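Local coordinates for NAD-dependent epimerase/dehydratase domain-containing protein (Ruegeria pomeroyi DSS-3, PDB 3IUS) that is of unknown function but probably binds NAD(P) through a Rossmann-type domain, as in NAD-dependent epimerase/dehydratase relatives, at residues Y15-L20 and H66-T71. Residues are numbered along the deposited sequence; the frame is centred on the assembly and turned at random. Where two conformers were deposited one is given.
Sequences YTARVL and HLLIST. With EDO (1,2-ethanediol), chain E.
L68 reaches from strand 66-69 with one methyl, CD2, and sets it against the methyl of A17, CB to CD2 3.9 Å. The pairing belongs to the Rossmann fold: helix 15-24 follows strand 7-11, which lies beside strand 66-69 in the parallel sheet, and A17 fits the final alanine of a GxGxxA dinucleotide-binding pattern, consistent with the NAD-linked family. The bond from CA to CB of L68 points toward the helix, and CG anti to the backbone N (chi1 178°) with chi2 67° brings CD2 to A17 CB. One turn further along the helix, L20 sends its own CD2 to the same methyl, 4.2 Å from L68 CD2, and the two leucines cross obliquely, with L68 CD2 touching A17 and L20 at once. The small area buried between the segments, 125 Å², and the absence of any direct hydrogen bond across them mark the join as a few apolar touches. S10 of strand 7-11 also packs against A17, placing the helix over both neighbouring strands. Just beyond the strand's end S70 OG makes a loose touch, 4.2 Å from A17 CB. The polar link is a water between the segments: it accepts from A17 N at 3.0 Å and is hydrogen-bonded at 2.8 Å to S70 OG, which stands anti to its own carbonyl carbon (chi1 -64°), where it meets that water.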
ATOM      1  N   TYR A  15      -8.083  -4.242   2.092  1.00 25.91           N
ATOM      2  CA  TYR A  15      -8.058  -3.183   3.095  1.00 26.61           C
ATOM      3  C   TYR A  15      -7.987  -1.778   2.495  1.00 24.46           C
ATOM      4  O   TYR A  15      -8.832  -0.930   2.786  1.00 21.58           O
ATOM      5  CB  TYR A  15      -6.902  -3.416   4.073  1.00 26.81           C
ATOM      6  CG  TYR A  15      -6.875  -2.442   5.229  1.00 23.09           C
ATOM      7  CD1 TYR A  15      -7.754  -2.577   6.299  1.00 27.27           C
ATOM      8  CD2 TYR A  15      -5.973  -1.390   5.249  1.00 20.10           C
ATOM      9  CE1 TYR A  15      -7.735  -1.677   7.355  1.00 30.81           C
ATOM     10  CE2 TYR A  15      -5.946  -0.489   6.295  1.00 23.56           C
ATOM     11  CZ  TYR A  15      -6.824  -0.637   7.346  1.00 25.73           C
ATOM     12  OH  TYR A  15      -6.790   0.265   8.383  1.00 21.53           O
ATOM     13  N   THR A  16      -6.986  -1.546   1.651  1.00 16.93           N
ATOM     14  CA  THR A  16      -6.761  -0.234   1.053  1.00 20.26           C
ATOM     15  C   THR A  16      -7.854   0.161   0.064  1.00 18.44           C
ATOM     16  O   THR A  16      -8.422   1.246   0.160  1.00 17.36           O
ATOM     17  CB  THR A  16      -5.386  -0.169   0.355  1.00 21.29           C
ATOM     18  OG1 THR A  16      -4.353  -0.267   1.343  1.00 23.92           O
ATOM     19  CG2 THR A  16      -5.220   1.132  -0.418  1.00 18.15           C
ATOM     20  N   ALA A  17      -8.141  -0.717  -0.891  1.00 17.22           N
ATOM     21  CA  ALA A  17      -9.123  -0.422  -1.932  1.00 17.06           C
ATOM     22  C   ALA A  17     -10.526  -0.166  -1.364  1.00 18.88           C
ATOM     23  O   ALA A  17     -11.302   0.595  -1.931  1.00 17.37           O
ATOM     24  CB  ALA A  17      -9.156  -1.551  -2.963  1.00 17.28           C
ATOM     25  N   ARG A  18     -10.842  -0.800  -0.236  1.00 17.50           N
ATOM     26  CA  ARG A  18     -12.144  -0.614   0.404  1.00 17.74           C
ATOM     27  C   ARG A  18     -12.328   0.788   0.978  1.00 17.51           C
ATOM     28  O   ARG A  18     -13.434   1.332   0.948  1.00 17.63           O
ATOM     29  CB  ARG A  18     -12.380  -1.680   1.478  1.00 18.04           C
ATOM     30  CG  ARG A  18     -12.655  -3.045   0.879  1.00 18.37           C
ATOM     31  CD  ARG A  18     -12.587  -4.149   1.909  1.00 20.49           C
ATOM     32  NE  ARG A  18     -12.376  -5.435   1.254  1.00 21.74           N
ATOM     33  CZ  ARG A  18     -12.351  -6.605   1.881  1.00 27.51           C
ATOM     34  NH1 ARG A  18     -12.530  -6.657   3.195  1.00 27.94           N
ATOM     35  NH2 ARG A  18     -12.146  -7.721   1.190  1.00 25.77           N
ATOM     36  N   VAL A  19     -11.259   1.378   1.504  1.00 17.80           N
ATOM     37  CA  VAL A  19     -11.354   2.745   1.994  0.50 16.96           C
ATOM     38  C   VAL A  19     -11.603   3.692   0.826  1.00 16.80           C
ATOM     39  O   VAL A  19     -12.389   4.629   0.947  1.00 21.05           O
ATOM     40  CB  VAL A  19     -10.110   3.191   2.790  0.50 21.64           C
ATOM     41  CG1 VAL A  19      -9.795   2.189   3.888  0.50 16.84           C
ATOM     42  CG2 VAL A  19      -8.926   3.388   1.872  0.50 22.72           C
ATOM     43  N   LEU A  20     -10.960   3.429  -0.304  1.00 16.71           N
ATOM     44  CA  LEU A  20     -11.182   4.231  -1.501  1.00 16.59           C
ATOM     45  C   LEU A  20     -12.618   4.080  -1.984  1.00 19.22           C
ATOM     46  O   LEU A  20     -13.289   5.075  -2.260  1.00 19.23           O
ATOM     47  CB  LEU A  20     -10.221   3.819  -2.611  1.00 16.48           C
ATOM     48  CG  LEU A  20     -10.446   4.533  -3.945  1.00 16.41           C
ATOM     49  CD1 LEU A  20     -10.310   6.039  -3.786  1.00 26.84           C
ATOM     50  CD2 LEU A  20      -9.489   4.002  -5.000  1.00 17.32           C
ATOM     51  N   HIS A  66     -11.590   2.696 -15.154  1.00 20.59           N
ATOM     52  CA  HIS A  66     -10.461   2.774 -14.252  1.00 17.19           C
ATOM     53  C   HIS A  66     -10.120   1.376 -13.753  1.00 23.67           C
ATOM     54  O   HIS A  66     -11.014   0.589 -13.444  1.00 20.12           O
ATOM     55  CB  HIS A  66     -10.794   3.683 -13.068  1.00 24.39           C
ATOM     56  CG  HIS A  66     -10.985   5.122 -13.439  1.00 23.79           C
ATOM     57  ND1 HIS A  66     -12.052   5.564 -14.193  1.00 22.61           N
ATOM     58  CD2 HIS A  66     -10.252   6.222 -13.147  1.00 25.16           C
ATOM     59  CE1 HIS A  66     -11.961   6.871 -14.358  1.00 26.99           C
ATOM     60  NE2 HIS A  66     -10.875   7.295 -13.738  1.00 25.11           N
ATOM     61  N   LEU A  67      -8.824   1.080 -13.690  1.00 22.07           N
ATOM     62  CA  LEU A  67      -8.319  -0.170 -13.122  1.00 18.47           C
ATOM     63  C   LEU A  67      -7.467   0.093 -11.888  1.00 21.01           C
ATOM     64  O   LEU A  67      -6.605   0.967 -11.894  1.00 21.46           O
ATOM     65  CB  LEU A  67      -7.466  -0.909 -14.154  1.00 21.27           C
ATOM     66  CG  LEU A  67      -7.953  -2.202 -14.797  1.00 29.98           C
ATOM     67  CD1 LEU A  67      -9.441  -2.155 -15.097  1.00 30.60           C
ATOM     68  CD2 LEU A  67      -7.132  -2.510 -16.053  1.00 25.36           C
ATOM     69  N   LEU A  68      -7.707  -0.670 -10.828  1.00 20.35           N
ATOM     70  CA  LEU A  68      -6.840  -0.631  -9.657  1.00 16.80           C
ATOM     71  C   LEU A  68      -6.358  -2.050  -9.348  1.00 18.46           C
ATOM     72  O   LEU A  68      -7.134  -3.004  -9.421  1.00 21.18           O
ATOM     73  CB  LEU A  68      -7.575  -0.034  -8.456  1.00 19.91           C
ATOM     74  CG  LEU A  68      -6.779   0.004  -7.145  1.00 18.85           C
ATOM     75  CD1 LEU A  68      -5.593   0.966  -7.247  1.00 19.58           C
ATOM     76  CD2 LEU A  68      -7.672   0.372  -5.963  1.00 20.59           C
ATOM     77  N   ILE A  69      -5.080  -2.187  -9.016  1.00 17.18           N
ATOM     78  CA  ILE A  69      -4.488  -3.500  -8.759  1.00 16.83           C
ATOM     79  C   ILE A  69      -3.830  -3.565  -7.390  1.00 16.67           C
ATOM     80  O   ILE A  69      -2.827  -2.897  -7.154  1.00 17.39           O
ATOM     81  CB  ILE A  69      -3.410  -3.833  -9.804  1.00 20.19           C
ATOM     82  CG1 ILE A  69      -3.936  -3.588 -11.222  1.00 19.14           C
ATOM     83  CG2 ILE A  69      -2.896  -5.256  -9.614  1.00 22.09           C
ATOM     84  CD1 ILE A  69      -4.962  -4.582 -11.676  1.00 24.81           C
ATOM     85  N   SER A  70      -4.393  -4.375  -6.496  1.00 16.91           N
ATOM     86  CA  SER A  70      -3.834  -4.581  -5.162  1.00 21.41           C
ATOM     87  C   SER A  70      -3.206  -5.968  -5.034  1.00 22.63           C
ATOM     88  O   SER A  70      -2.701  -6.333  -3.973  1.00 23.44           O
ATOM     89  CB  SER A  70      -4.924  -4.434  -4.088  1.00 16.99           C
ATOM     90  OG  SER A  70      -5.466  -3.126  -4.046  1.00 17.77           O
ATOM     91  N   THR A  71      -3.244  -6.739  -6.113  1.00 20.19           N
ATOM     92  CA  THR A  71      -2.824  -8.137  -6.074  1.00 23.49           C
ATOM     93  C   THR A  71      -1.305  -8.280  -5.997  1.00 19.07           C
ATOM     94  O   THR A  71      -0.591  -7.754  -6.840  1.00 16.79           O
ATOM     95  CB  THR A  71      -3.340  -8.904  -7.305  1.00 29.32           C
ATOM     96  OG1 THR A  71      -2.782  -8.329  -8.495  1.00 35.29           O
ATOM     97  CG2 THR A  71      -4.855  -8.825  -7.381  1.00 24.84           C
TER
HETATM   98  C1  EDO E 286     -13.020   5.385   4.515  1.00 38.95           C
HETATM   99  O1  EDO E 286     -13.341   5.875   3.156  1.00 27.60           O
HETATM  100  C2  EDO E 286     -13.694   4.107   4.924  1.00 37.62           C
HETATM  101  O2  EDO E 286     -13.255   2.969   5.631  1.00 33.96           O
HETATM  102  O   HOH W   1      -6.765  -3.317  -1.544  1.00 14.73           O